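Local coordinates for uncharacterized protein SCO6318 (Streptomyces coelicolor A3, PDB 2QZ7) that is of unknown function but carries a TerD domain of the CAPAB/TerDEXZ family and is a homologue of the telluride resistance protein TerD, at residues A[106-115]-A[178-187]; A[146-157]-A[168-177]. One frame throughout, in Å; residues are numbered along the deposited sequence.

Contact 1: A[106-115]-A[178-187]. With EDO (1,2-ethanediol), chain F.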
ATOM      1  N   ARG A 106     -14.143  -2.145   2.210  1.00 41.98           N
ATOM      2  CA  ARG A 106     -12.847  -2.015   2.851  1.00 41.88           C
ATOM      3  C   ARG A 106     -11.740  -2.048   1.799  1.00 42.84           C
ATOM      4  O   ARG A 106     -11.799  -2.853   0.848  1.00 42.73           O
ATOM      5  CB  ARG A 106     -12.666  -3.150   3.874  1.00 41.77           C
ATOM      6  CG  ARG A 106     -11.318  -3.184   4.581  1.00 40.47           C
ATOM      7  CD  ARG A 106     -11.441  -4.172   5.808  1.00 44.72           C
ATOM      8  NE  ARG A 106     -10.195  -4.174   6.567  1.00 46.16           N
ATOM      9  CZ  ARG A 106      -9.233  -5.093   6.494  1.00 45.75           C
ATOM     10  NH1 ARG A 106      -9.330  -6.145   5.688  1.00 43.71           N
ATOM     11  NH2 ARG A 106      -8.156  -4.946   7.247  1.00 45.69           N
ATOM     12  N   VAL A 107     -10.758  -1.161   1.979  1.00 42.54           N
ATOM     13  CA  VAL A 107      -9.571  -1.114   1.170  1.00 44.02           C
ATOM     14  C   VAL A 107      -8.346  -1.072   2.086  1.00 44.17           C
ATOM     15  O   VAL A 107      -8.324  -0.331   3.076  1.00 43.96           O
ATOM     16  CB  VAL A 107      -9.562   0.131   0.210  1.00 44.01           C
ATOM     17  CG1 VAL A 107      -8.266   0.135  -0.653  1.00 44.41           C
ATOM     18  CG2 VAL A 107     -10.808   0.111  -0.661  1.00 44.13           C
ATOM     19  N   ILE A 108      -7.334  -1.873   1.782  1.00 43.38           N
ATOM     20  CA  ILE A 108      -6.097  -1.732   2.493  1.00 43.67           C
ATOM     21  C   ILE A 108      -4.927  -1.521   1.575  1.00 43.55           C
ATOM     22  O   ILE A 108      -4.835  -2.146   0.523  1.00 41.70           O
ATOM     23  CB  ILE A 108      -5.904  -2.792   3.620  1.00 46.71           C
ATOM     24  CG1 ILE A 108      -4.501  -2.956   4.149  1.00 47.08           C
ATOM     25  CG2 ILE A 108      -6.506  -4.143   3.351  1.00 51.15           C
ATOM     26  CD1 ILE A 108      -4.707  -3.348   5.710  1.00 52.50           C
ATOM     27  N   VAL A 109      -4.056  -0.597   1.952  1.00 42.36           N
ATOM     28  CA  VAL A 109      -2.902  -0.295   1.076  1.00 43.08           C
ATOM     29  C   VAL A 109      -1.636  -0.481   1.887  1.00 42.20           C
ATOM     30  O   VAL A 109      -1.621  -0.220   3.083  1.00 41.34           O
ATOM     31  CB  VAL A 109      -3.029   1.126   0.440  1.00 43.84           C
ATOM     32  CG1 VAL A 109      -3.059   2.167   1.487  1.00 43.70           C
ATOM     33  CG2 VAL A 109      -1.876   1.403  -0.558  1.00 43.20           C
ATOM     34  N   GLY A 110      -0.603  -0.987   1.227  1.00 41.29           N
ATOM     35  CA  GLY A 110       0.680  -1.246   1.851  1.00 40.46           C
ATOM     36  C   GLY A 110       1.814  -1.134   0.834  1.00 41.79           C
ATOM     37  O   GLY A 110       1.610  -0.688  -0.322  1.00 41.22           O
ATOM     38  N   VAL A 111       2.996  -1.492   1.283  1.00 41.46           N
ATOM     39  CA  VAL A 111       4.193  -1.404   0.488  1.00 41.84           C
ATOM     40  C   VAL A 111       4.939  -2.711   0.656  1.00 42.47           C
ATOM     41  O   VAL A 111       5.143  -3.207   1.776  1.00 43.03           O
ATOM     42  CB  VAL A 111       5.057  -0.172   0.880  1.00 42.25           C
ATOM     43  CG1 VAL A 111       6.445  -0.194   0.176  1.00 40.33           C
ATOM     44  CG2 VAL A 111       4.325   1.160   0.548  1.00 40.97           C
ATOM     45  N   ALA A 112       5.337  -3.288  -0.471  1.00 42.94           N
ATOM     46  CA  ALA A 112       6.098  -4.535  -0.470  1.00 42.65           C
ATOM     47  C   ALA A 112       7.479  -4.392  -1.129  1.00 42.34           C
ATOM     48  O   ALA A 112       7.614  -3.719  -2.154  1.00 42.46           O
ATOM     49  CB  ALA A 112       5.291  -5.659  -1.156  1.00 42.22           C
ATOM     50  N   ILE A 113       8.482  -5.034  -0.537  1.00 41.93           N
ATOM     51  CA  ILE A 113       9.830  -5.084  -1.113  1.00 42.22           C
ATOM     52  C   ILE A 113       9.992  -6.388  -1.860  1.00 42.85           C
ATOM     53  O   ILE A 113       9.690  -7.451  -1.311  1.00 44.50           O
ATOM     54  CB  ILE A 113      10.936  -4.942  -0.010  1.00 42.32           C
ATOM     55  CG1 ILE A 113      10.660  -3.688   0.847  1.00 44.07           C
ATOM     56  CG2 ILE A 113      12.338  -4.897  -0.625  1.00 40.05           C
ATOM     57  CD1 ILE A 113      11.439  -3.678   2.171  1.00 41.92           C
ATOM     58  N   HIS A 114      10.470  -6.332  -3.103  1.00 43.24           N
ATOM     59  CA  HIS A 114      10.834  -7.568  -3.826  1.00 44.46           C
ATOM     60  C   HIS A 114      11.967  -8.345  -3.178  1.00 44.97           C
ATOM     61  O   HIS A 114      12.946  -7.773  -2.654  1.00 44.39           O
ATOM     62  CB  HIS A 114      11.031  -7.323  -5.321  1.00 44.05           C
ATOM     63  CG  HIS A 114       9.741  -6.962  -6.002  1.00 45.00           C
ATOM     64  ND1 HIS A 114       9.139  -7.763  -6.943  1.00 47.11           N
ATOM     65  CD2 HIS A 114       8.921  -5.900  -5.837  1.00 42.29           C
ATOM     66  CE1 HIS A 114       8.021  -7.199  -7.353  1.00 47.54           C
ATOM     67  NE2 HIS A 114       7.860  -6.071  -6.688  1.00 46.47           N
ATOM     68  N   GLN A 115      11.809  -9.666  -3.185  1.00 46.40           N
ATOM     69  CA  GLN A 115      12.670 -10.531  -2.406  1.00 47.22           C
ATOM     70  C   GLN A 115      13.557 -11.415  -3.279  1.00 48.90           C
ATOM     71  O   GLN A 115      14.294 -12.249  -2.760  1.00 49.44           O
ATOM     72  CB  GLN A 115      11.818 -11.402  -1.470  1.00 47.68           C
ATOM     73  CG  GLN A 115      11.057 -10.638  -0.401  1.00 44.30           C
ATOM     74  CD  GLN A 115      11.967  -9.835   0.525  1.00 42.42           C
ATOM     75  OE1 GLN A 115      12.844 -10.386   1.175  1.00 44.01           O
ATOM     76  NE2 GLN A 115      11.718  -8.524   0.624  1.00 40.92           N
ATOM     77  N   ASP A 178       6.808 -12.286   0.439  1.00 45.36           N
ATOM     78  CA  ASP A 178       7.107 -11.586  -0.820  1.00 46.25           C
ATOM     79  C   ASP A 178       5.860 -10.861  -1.328  1.00 44.89           C
ATOM     80  O   ASP A 178       4.794 -11.029  -0.755  1.00 43.77           O
ATOM     81  CB  ASP A 178       7.742 -12.509  -1.888  1.00 47.77           C
ATOM     82  CG  ASP A 178       6.786 -13.550  -2.463  1.00 51.81           C
ATOM     83  OD1 ASP A 178       5.556 -13.449  -2.322  1.00 53.89           O
ATOM     84  OD2 ASP A 178       7.316 -14.502  -3.102  1.00 59.83           O
ATOM     85  N   PRO A 179       6.012  -9.994  -2.357  1.00 44.03           N
ATOM     86  CA  PRO A 179       4.857  -9.184  -2.797  1.00 42.37           C
ATOM     87  C   PRO A 179       3.578  -9.961  -3.110  1.00 42.21           C
ATOM     88  O   PRO A 179       2.497  -9.511  -2.737  1.00 41.95           O
ATOM     89  CB  PRO A 179       5.387  -8.468  -4.049  1.00 42.78           C
ATOM     90  CG  PRO A 179       6.881  -8.304  -3.774  1.00 42.26           C
ATOM     91  CD  PRO A 179       7.244  -9.660  -3.113  1.00 43.50           C
ATOM     92  N   VAL A 180       3.678 -11.089  -3.801  1.00 41.44           N
ATOM     93  CA  VAL A 180       2.485 -11.835  -4.226  1.00 43.33           C
ATOM     94  C   VAL A 180       1.787 -12.479  -2.985  1.00 42.70           C
ATOM     95  O   VAL A 180       0.562 -12.401  -2.803  1.00 42.05           O
ATOM     96  CB  VAL A 180       2.829 -12.944  -5.265  1.00 44.71           C
ATOM     97  CG1 VAL A 180       1.541 -13.679  -5.677  1.00 46.12           C
ATOM     98  CG2 VAL A 180       3.512 -12.337  -6.540  1.00 47.59           C
ATOM     99  N   LEU A 181       2.593 -13.105  -2.133  1.00 42.05           N
ATOM    100  CA  LEU A 181       2.054 -13.676  -0.905  1.00 40.93           C
ATOM    101  C   LEU A 181       1.440 -12.598   0.016  1.00 40.88           C
ATOM    102  O   LEU A 181       0.348 -12.810   0.613  1.00 40.18           O
ATOM    103  CB  LEU A 181       3.108 -14.505  -0.179  1.00 40.35           C
ATOM    104  CG  LEU A 181       2.559 -15.340   0.982  1.00 39.62           C
ATOM    105  CD1 LEU A 181       1.417 -16.326   0.502  1.00 42.28           C
ATOM    106  CD2 LEU A 181       3.650 -16.116   1.720  1.00 44.16           C
ATOM    107  N   PHE A 182       2.128 -11.458   0.134  1.00 40.78           N
ATOM    108  CA  PHE A 182       1.663 -10.308   0.947  1.00 41.16           C
ATOM    109  C   PHE A 182       0.253  -9.904   0.561  1.00 42.79           C
ATOM    110  O   PHE A 182      -0.611  -9.694   1.427  1.00 42.77           O
ATOM    111  CB  PHE A 182       2.609  -9.115   0.750  1.00 41.32           C
ATOM    112  CG  PHE A 182       2.166  -7.831   1.405  1.00 40.34           C
ATOM    113  CD1 PHE A 182       1.966  -7.762   2.795  1.00 41.85           C
ATOM    114  CD2 PHE A 182       1.951  -6.690   0.626  1.00 39.29           C
ATOM    115  CE1 PHE A 182       1.591  -6.563   3.397  1.00 40.19           C
ATOM    116  CE2 PHE A 182       1.600  -5.485   1.204  1.00 40.20           C
ATOM    117  CZ  PHE A 182       1.430  -5.402   2.607  1.00 36.79           C
ATOM    118  N   ALA A 183      -0.000  -9.852  -0.732  1.00 41.34           N
ATOM    119  CA  ALA A 183      -1.331  -9.413  -1.172  1.00 43.29           C
ATOM    120  C   ALA A 183      -2.425 -10.338  -0.689  1.00 42.64           C
ATOM    121  O   ALA A 183      -3.551  -9.867  -0.395  1.00 44.50           O
ATOM    122  CB  ALA A 183      -1.375  -9.215  -2.731  1.00 42.22           C
ATOM    123  N   THR A 184      -2.140 -11.640  -0.630  1.00 41.21           N
ATOM    124  CA  THR A 184      -3.121 -12.631  -0.089  1.00 41.14           C
ATOM    125  C   THR A 184      -3.419 -12.525   1.409  1.00 41.17           C
ATOM    126  O   THR A 184      -4.460 -13.028   1.892  1.00 40.78           O
ATOM    127  CB  THR A 184      -2.676 -14.098  -0.348  1.00 40.90           C
ATOM    128  OG1 THR A 184      -1.683 -14.485   0.623  1.00 39.90           O
ATOM    129  CG2 THR A 184      -2.114 -14.254  -1.781  1.00 41.08           C
ATOM    130  N   GLU A 185      -2.513 -11.906   2.153  1.00 41.05           N
ATOM    131  CA  GLU A 185      -2.617 -11.931   3.630  1.00 41.09           C
ATOM    132  C   GLU A 185      -2.725 -10.545   4.230  1.00 41.69           C
ATOM    133  O   GLU A 185      -3.073 -10.428   5.398  1.00 40.07           O
ATOM    134  CB  GLU A 185      -1.434 -12.671   4.266  1.00 41.67           C
ATOM    135  CG  GLU A 185      -0.092 -12.023   4.120  1.00 44.26           C
ATOM    136  CD  GLU A 185       1.039 -12.866   4.714  1.00 47.41           C
ATOM    137  OE1 GLU A 185       0.800 -14.016   5.117  1.00 47.68           O
ATOM    138  OE2 GLU A 185       2.178 -12.386   4.776  1.00 51.22           O
HETATM  139  N   MSE A 186      -2.495  -9.496   3.407  1.00 40.19           N
HETATM  140  CA  MSE A 186      -2.463  -8.127   3.939  1.00 40.95           C
HETATM  141  C   MSE A 186      -3.830  -7.710   4.516  1.00 41.89           C
HETATM  142  O   MSE A 186      -3.877  -6.809   5.338  1.00 44.08           O
HETATM  143  CB  MSE A 186      -2.037  -7.106   2.877  1.00 39.75           C
HETATM  144  CG  MSE A 186      -3.046  -6.928   1.775  1.00 39.96           C
HETATM  145 SE   MSE A 186      -2.348  -5.879   0.237  0.85 48.13          SE
HETATM  146  CE  MSE A 186      -1.932  -4.217   1.141  1.00 44.10           C
ATOM    147  N   GLY A 187      -4.922  -8.338   4.070  1.00 42.66           N
ATOM    148  CA  GLY A 187      -6.264  -7.983   4.568  1.00 42.51           C
ATOM    149  C   GLY A 187      -6.778  -8.844   5.695  1.00 44.50           C
ATOM    150  O   GLY A 187      -7.872  -8.600   6.236  1.00 42.88           O
TER
HETATM  151  C1  EDO F 196       9.374 -11.271  -6.660  1.00 49.60           C
HETATM  152  O1  EDO F 196       9.711 -10.389  -7.736  1.00 52.77           O
HETATM  153  C2  EDO F 196       9.997 -10.615  -5.468  1.00 44.15           C
HETATM  154  O2  EDO F 196       9.761 -11.372  -4.301  1.00 43.16           O
HETATM  155  O   HOH W   1      -5.725  -6.504   7.696  1.00 40.31           O
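With CG anti to the backbone N (chi1 177°) and the rest of the chain extended as far as NE, Arg106 of strand 106-113 reaches Gly187 of segment 178-187. At the other end of the contact, His114 turns CG to lie beside its backbone N (chi1 -67°), which swings the ring back over Pro179 although CB sets out away from the helix. Arg106 NH1 donates to Gly187 O at 2.9 Å, arriving in the carbonyl plane on a lone pair, while the oxygen sits 21° out of the guanidinium plane. A water links NH2 of the same group to Met186 O, so the group meets two successive carbonyls of this segment, while NH1 also bonds to Pro56 O and NE forms a salt bridge with Glu157.

The middle is apolar. Ala112 CB lies 3.9 Å from Phe182 CD2 and as close to Pro179 CA. Gly110, lacking a side chain, meets the edge of the Phe182 ring, with its CA 4.3 Å from CZ. The bent selenomethionine Met186 brings CE to 3.5 Å from Gly110 N. Ile108 CG1 lies 4.2 Å from Met186 CE, the two side chains running antiparallel.

Pro179 CG stands 3.7 Å from the centroid of the His114 ring, almost on the normal, a CH-pi contact over the face. At the ring edge, ND1 shares a 2.8 Å hydrogen bond with O1 of an ethanediol, probably from the crystallisation liquor, whose O2 accepts from Gln115 N; NE2 is hydrogen-bonded to Asp45 OD2, from a residue of a sodium site. Asp178 N-caps the helix, its OD1 accepting from Leu181 N at 3.0 Å.

The helix thus covers one face of the sheet through a greasy centre bounded by polar ends: the arginine satisfies the buried carbonyls of Gly187 and Met186, directly and through water, its charge probably balanced by Glu157.

Contact 2: A[146-157]-A[168-177]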
ATOM      1  N   ARG A 146       8.986   1.507  12.431  1.00 48.85           N
ATOM      2  CA  ARG A 146       8.320   0.542  13.290  1.00 49.46           C
ATOM      3  C   ARG A 146       8.322  -0.871  12.723  1.00 48.86           C
ATOM      4  O   ARG A 146       8.075  -1.838  13.447  1.00 48.64           O
ATOM      5  CB  ARG A 146       6.887   0.990  13.551  1.00 50.22           C
ATOM      6  CG  ARG A 146       6.787   2.003  14.687  1.00 52.43           C
ATOM      7  CD  ARG A 146       5.377   2.562  14.790  1.00 56.07           C
ATOM      8  NE  ARG A 146       4.931   3.245  13.562  1.00 57.57           N
ATOM      9  CZ  ARG A 146       3.664   3.562  13.329  1.00 56.04           C
ATOM     10  NH1 ARG A 146       2.738   3.250  14.226  1.00 57.45           N
ATOM     11  NH2 ARG A 146       3.319   4.202  12.227  1.00 56.19           N
ATOM     12  N   VAL A 147       8.583  -0.971  11.425  1.00 47.83           N
ATOM     13  CA  VAL A 147       8.549  -2.227  10.703  1.00 47.12           C
ATOM     14  C   VAL A 147       9.885  -2.448   9.969  1.00 47.11           C
ATOM     15  O   VAL A 147       9.906  -2.985   8.853  1.00 47.03           O
ATOM     16  CB  VAL A 147       7.291  -2.332   9.725  1.00 47.49           C
ATOM     17  CG1 VAL A 147       5.996  -2.410  10.531  1.00 46.79           C
ATOM     18  CG2 VAL A 147       7.228  -1.166   8.703  1.00 45.38           C
ATOM     19  N   ALA A 148      10.988  -2.046  10.618  1.00 46.57           N
ATOM     20  CA  ALA A 148      12.349  -2.148  10.054  1.00 46.10           C
ATOM     21  C   ALA A 148      12.707  -3.562   9.602  1.00 45.80           C
ATOM     22  O   ALA A 148      13.358  -3.729   8.564  1.00 45.78           O
ATOM     23  CB  ALA A 148      13.404  -1.636  11.055  1.00 46.21           C
ATOM     24  N   GLY A 149      12.274  -4.569  10.374  1.00 44.97           N
ATOM     25  CA  GLY A 149      12.529  -5.977  10.046  1.00 43.75           C
ATOM     26  C   GLY A 149      11.623  -6.639   9.002  1.00 43.59           C
ATOM     27  O   GLY A 149      11.829  -7.796   8.651  1.00 42.97           O
ATOM     28  N   ALA A 150      10.638  -5.904   8.482  1.00 43.24           N
ATOM     29  CA  ALA A 150       9.615  -6.473   7.604  1.00 42.30           C
ATOM     30  C   ALA A 150      10.012  -6.420   6.137  1.00 42.10           C
ATOM     31  O   ALA A 150      10.704  -5.504   5.715  1.00 40.96           O
ATOM     32  CB  ALA A 150       8.259  -5.748   7.809  1.00 42.27           C
ATOM     33  N   THR A 151       9.514  -7.377   5.354  1.00 42.01           N
ATOM     34  CA  THR A 151       9.701  -7.388   3.897  1.00 41.50           C
ATOM     35  C   THR A 151       8.571  -6.625   3.194  1.00 42.20           C
ATOM     36  O   THR A 151       8.683  -6.173   2.050  1.00 41.02           O
ATOM     37  CB  THR A 151       9.673  -8.808   3.408  1.00 42.41           C
ATOM     38  OG1 THR A 151       8.425  -9.403   3.788  1.00 41.81           O
ATOM     39  CG2 THR A 151      10.866  -9.607   4.024  1.00 40.07           C
ATOM     40  N   ALA A 152       7.476  -6.474   3.912  1.00 41.89           N
ATOM     41  CA  ALA A 152       6.300  -5.816   3.396  1.00 42.70           C
ATOM     42  C   ALA A 152       5.531  -5.248   4.591  1.00 42.50           C
ATOM     43  O   ALA A 152       5.725  -5.709   5.727  1.00 43.04           O
ATOM     44  CB  ALA A 152       5.438  -6.802   2.567  1.00 42.18           C
ATOM     45  N   ALA A 153       4.691  -4.248   4.346  1.00 42.60           N
ATOM     46  CA  ALA A 153       3.891  -3.613   5.415  1.00 43.06           C
ATOM     47  C   ALA A 153       2.602  -2.991   4.929  1.00 43.22           C
ATOM     48  O   ALA A 153       2.590  -2.281   3.925  1.00 43.95           O
ATOM     49  CB  ALA A 153       4.717  -2.550   6.151  1.00 42.83           C
ATOM     50  N   THR A 154       1.515  -3.175   5.674  1.00 43.13           N
ATOM     51  CA  THR A 154       0.306  -2.355   5.405  1.00 43.04           C
ATOM     52  C   THR A 154       0.611  -0.979   5.980  1.00 43.56           C
ATOM     53  O   THR A 154       1.442  -0.882   6.907  1.00 42.51           O
ATOM     54  CB  THR A 154      -0.957  -2.949   6.064  1.00 42.26           C
ATOM     55  OG1 THR A 154      -0.700  -3.184   7.454  1.00 43.49           O
ATOM     56  CG2 THR A 154      -1.281  -4.264   5.398  1.00 42.00           C
ATOM     57  N   VAL A 155       0.008   0.085   5.427  1.00 43.14           N
ATOM     58  CA  VAL A 155       0.161   1.412   6.013  1.00 44.37           C
ATOM     59  C   VAL A 155      -1.201   2.066   6.369  1.00 44.68           C
ATOM     60  O   VAL A 155      -1.259   2.861   7.324  1.00 44.49           O
ATOM     61  CB  VAL A 155       1.035   2.410   5.145  1.00 45.26           C
ATOM     62  CG1 VAL A 155       2.395   1.766   4.683  1.00 44.32           C
ATOM     63  CG2 VAL A 155       0.274   2.919   3.988  1.00 46.49           C
ATOM     64  N   ALA A 156      -2.279   1.746   5.626  1.00 44.37           N
ATOM     65  CA  ALA A 156      -3.557   2.472   5.810  1.00 44.35           C
ATOM     66  C   ALA A 156      -4.752   1.603   5.473  1.00 45.05           C
ATOM     67  O   ALA A 156      -4.705   0.789   4.529  1.00 43.95           O
ATOM     68  CB  ALA A 156      -3.575   3.764   4.929  1.00 43.12           C
ATOM     69  N   GLU A 157      -5.835   1.815   6.211  1.00 43.37           N
ATOM     70  CA  GLU A 157      -7.079   1.106   5.966  1.00 44.36           C
ATOM     71  C   GLU A 157      -8.185   2.137   5.678  1.00 44.11           C
ATOM     72  O   GLU A 157      -8.321   3.103   6.426  1.00 43.89           O
ATOM     73  CB  GLU A 157      -7.467   0.291   7.222  1.00 43.61           C
ATOM     74  CG  GLU A 157      -8.747  -0.461   7.068  1.00 45.39           C
ATOM     75  CD  GLU A 157      -9.295  -1.015   8.349  1.00 48.75           C
ATOM     76  OE1 GLU A 157      -9.699  -0.211   9.228  1.00 49.23           O
ATOM     77  OE2 GLU A 157      -9.363  -2.256   8.458  1.00 48.55           O
ATOM     78  N   PHE A 168     -10.514   6.763   7.313  1.00 44.72           N
ATOM     79  CA  PHE A 168      -9.142   6.333   7.286  1.00 44.64           C
ATOM     80  C   PHE A 168      -8.749   5.817   8.662  1.00 44.34           C
ATOM     81  O   PHE A 168      -9.208   6.317   9.678  1.00 42.63           O
ATOM     82  CB  PHE A 168      -8.244   7.510   6.848  1.00 44.30           C
ATOM     83  CG  PHE A 168      -6.838   7.438   7.363  1.00 43.68           C
ATOM     84  CD1 PHE A 168      -5.870   6.700   6.696  1.00 43.01           C
ATOM     85  CD2 PHE A 168      -6.473   8.155   8.500  1.00 45.48           C
ATOM     86  CE1 PHE A 168      -4.568   6.669   7.170  1.00 44.33           C
ATOM     87  CE2 PHE A 168      -5.169   8.116   8.980  1.00 44.51           C
ATOM     88  CZ  PHE A 168      -4.229   7.371   8.324  1.00 41.49           C
ATOM     89  N   ARG A 169      -7.900   4.806   8.679  1.00 43.52           N
ATOM     90  CA  ARG A 169      -7.205   4.433   9.895  1.00 44.74           C
ATOM     91  C   ARG A 169      -5.783   4.098   9.550  1.00 44.90           C
ATOM     92  O   ARG A 169      -5.530   3.434   8.544  1.00 45.07           O
ATOM     93  CB  ARG A 169      -7.895   3.284  10.631  1.00 44.23           C
ATOM     94  CG  ARG A 169      -8.849   3.839  11.631  1.00 46.58           C
ATOM     95  CD  ARG A 169      -9.718   2.842  12.255  1.00 48.66           C
ATOM     96  NE  ARG A 169      -9.162   2.299  13.493  1.00 47.85           N
ATOM     97  CZ  ARG A 169      -9.652   1.218  14.082  1.00 47.29           C
ATOM     98  NH1 ARG A 169     -10.712   0.600  13.555  1.00 45.89           N
ATOM     99  NH2 ARG A 169      -9.106   0.768  15.203  1.00 49.04           N
ATOM    100  N   GLU A 170      -4.867   4.579  10.375  1.00 45.01           N
ATOM    101  CA  GLU A 170      -3.489   4.182  10.286  1.00 46.15           C
ATOM    102  C   GLU A 170      -3.423   2.673  10.551  1.00 46.02           C
ATOM    103  O   GLU A 170      -4.001   2.182  11.513  1.00 45.07           O
ATOM    104  CB  GLU A 170      -2.649   4.937  11.303  1.00 45.90           C
ATOM    105  CG  GLU A 170      -1.155   4.835  11.048  1.00 50.08           C
ATOM    106  CD  GLU A 170      -0.334   5.324  12.217  1.00 55.50           C
ATOM    107  OE1 GLU A 170       0.505   4.536  12.715  1.00 58.87           O
ATOM    108  OE2 GLU A 170      -0.546   6.473  12.658  1.00 56.79           O
ATOM    109  N   ALA A 171      -2.737   1.934   9.683  1.00 45.29           N
ATOM    110  CA  ALA A 171      -2.652   0.497   9.875  1.00 45.41           C
ATOM    111  C   ALA A 171      -1.268   0.026   9.455  1.00 45.76           C
ATOM    112  O   ALA A 171      -1.108  -0.757   8.504  1.00 45.76           O
ATOM    113  CB  ALA A 171      -3.773  -0.229   9.112  1.00 44.44           C
ATOM    114  N   VAL A 172      -0.260   0.525  10.165  1.00 46.03           N
ATOM    115  CA  VAL A 172       1.137   0.169   9.884  1.00 46.13           C
ATOM    116  C   VAL A 172       1.457  -1.140  10.600  1.00 45.66           C
ATOM    117  O   VAL A 172       1.536  -1.185  11.823  1.00 44.42           O
ATOM    118  CB  VAL A 172       2.113   1.281  10.344  1.00 46.32           C
ATOM    119  CG1 VAL A 172       3.597   0.884  10.070  1.00 46.66           C
ATOM    120  CG2 VAL A 172       1.773   2.593   9.674  1.00 46.33           C
ATOM    121  N   ARG A 173       1.647  -2.207   9.832  1.00 45.54           N
ATOM    122  CA  ARG A 173       1.860  -3.546  10.403  1.00 45.59           C
ATOM    123  C   ARG A 173       2.845  -4.264   9.495  1.00 45.17           C
ATOM    124  O   ARG A 173       2.682  -4.253   8.272  1.00 44.37           O
ATOM    125  CB  ARG A 173       0.521  -4.299  10.453  1.00 46.28           C
ATOM    126  CG  ARG A 173       0.550  -5.782  10.925  1.00 49.91           C
ATOM    127  CD  ARG A 173      -0.868  -6.399  10.721  1.00 54.53           C
ATOM    128  NE  ARG A 173      -0.959  -7.863  10.768  1.00 58.94           N
ATOM    129  CZ  ARG A 173      -1.934  -8.585  10.189  1.00 62.01           C
ATOM    130  NH1 ARG A 173      -2.892  -7.986   9.478  1.00 61.90           N
ATOM    131  NH2 ARG A 173      -1.952  -9.922  10.306  1.00 60.43           N
ATOM    132  N   GLY A 174       3.871  -4.874  10.077  1.00 44.34           N
ATOM    133  CA  GLY A 174       4.880  -5.565   9.281  1.00 44.66           C
ATOM    134  C   GLY A 174       4.525  -7.005   8.924  1.00 44.96           C
ATOM    135  O   GLY A 174       3.828  -7.678   9.677  1.00 45.36           O
ATOM    136  N   PHE A 175       5.046  -7.484   7.792  1.00 44.70           N
ATOM    137  CA  PHE A 175       4.859  -8.872   7.326  1.00 43.86           C
ATOM    138  C   PHE A 175       6.195  -9.408   6.804  1.00 44.94           C
ATOM    139  O   PHE A 175       7.147  -8.634   6.597  1.00 43.98           O
ATOM    140  CB  PHE A 175       3.881  -8.863   6.148  1.00 43.29           C
ATOM    141  CG  PHE A 175       2.463  -8.546   6.529  1.00 41.44           C
ATOM    142  CD1 PHE A 175       1.504  -9.557   6.555  1.00 46.10           C
ATOM    143  CD2 PHE A 175       2.081  -7.243   6.864  1.00 41.36           C
ATOM    144  CE1 PHE A 175       0.161  -9.268   6.910  1.00 44.68           C
ATOM    145  CE2 PHE A 175       0.757  -6.931   7.222  1.00 40.35           C
ATOM    146  CZ  PHE A 175      -0.203  -7.942   7.223  1.00 42.96           C
ATOM    147  N   ASP A 176       6.253 -10.716   6.534  1.00 45.88           N
ATOM    148  CA  ASP A 176       7.525 -11.369   6.177  1.00 47.17           C
ATOM    149  C   ASP A 176       7.513 -12.010   4.792  1.00 46.33           C
ATOM    150  O   ASP A 176       8.455 -12.701   4.393  1.00 47.09           O
ATOM    151  CB  ASP A 176       7.865 -12.433   7.219  1.00 48.52           C
ATOM    152  CG  ASP A 176       7.959 -11.871   8.621  1.00 53.35           C
ATOM    153  OD1 ASP A 176       8.753 -10.908   8.857  1.00 56.50           O
ATOM    154  OD2 ASP A 176       7.239 -12.423   9.490  1.00 58.42           O
ATOM    155  N   SER A 177       6.449 -11.755   4.058  1.00 45.88           N
ATOM    156  CA  SER A 177       6.161 -12.407   2.802  1.00 45.02           C
ATOM    157  C   SER A 177       6.704 -11.616   1.585  1.00 45.63           C
ATOM    158  O   SER A 177       7.068 -10.427   1.704  1.00 45.06           O
ATOM    159  CB  SER A 177       4.634 -12.606   2.707  1.00 45.12           C
ATOM    160  OG  SER A 177       3.917 -11.420   3.064  1.00 42.65           O
TER
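Arg146 grips Glu170 end-on in a salt bridge, NH1 and NH2 both donating to the single oxygen OE1, the latter at 2.9 Å. The carboxylate stands nearly perpendicular to the guanidinium, 83° between planes, yet OE1 stays in the guanidinium plane. Val172 covers one face of that group, and NH2 has a second acid partner in Asp142. Glu157 and Arg169 form a hydrogen-bonded pair, N to O in both directions, 2.9 Å each. Thr154 and Arg173 form another, Thr154 N to Arg173 O at 3.0 Å and Arg173 N to Thr154 O at 3.2 Å.

Strands 152-160 and 166-175 form an antiparallel beta hairpin at the edge of a five-stranded sheet. A classic bulge lies in the hairpin, where Thr151 and Ala152 both face Phe175: Phe175 O takes Thr151 N at 3.0 Å and, only weakly, Ala152 N, while Ala152 O accepts from Phe175 N. In another, Val155 and Ala156 face Val109 of the neighbouring strand 104-113. Here the hairpin register also slips by one, and a side chain takes over a backbone acceptor: Thr154 OG1, set between its backbone N and carbonyl carbon (chi1 52°), donates to Ala171 O at 2.7 Å. Ala171 N turns to Val155 O. Likewise Thr151 OG1 donates to Ser177 O at 2.7 Å.

How the contacts relate
Contact 2 is nested in the chain within the loop that contact 1 closes, and their centres lie 9 Å apart. Strands 104-113 and 152-160 are neighbours in one sheet, joined by a probable bond from Val111 N to Ala153 O, 2.8 Å. Strand 166-175 is followed in the chain by helix 179-185, which folds back over that sheet; Ser177 OG and Glu185 OE2, 2.6 Å apart and probably hydrogen-bonded, tie the loop before the helix to segment 178-187, while Phe175 and Phe182 meet edge-to-face. The Arg106 to Glu157 bridge also spans the two contacts. A bound sodium ion lies about 6 Å from the side chain of His114, and one about 8 Å from that of Val147.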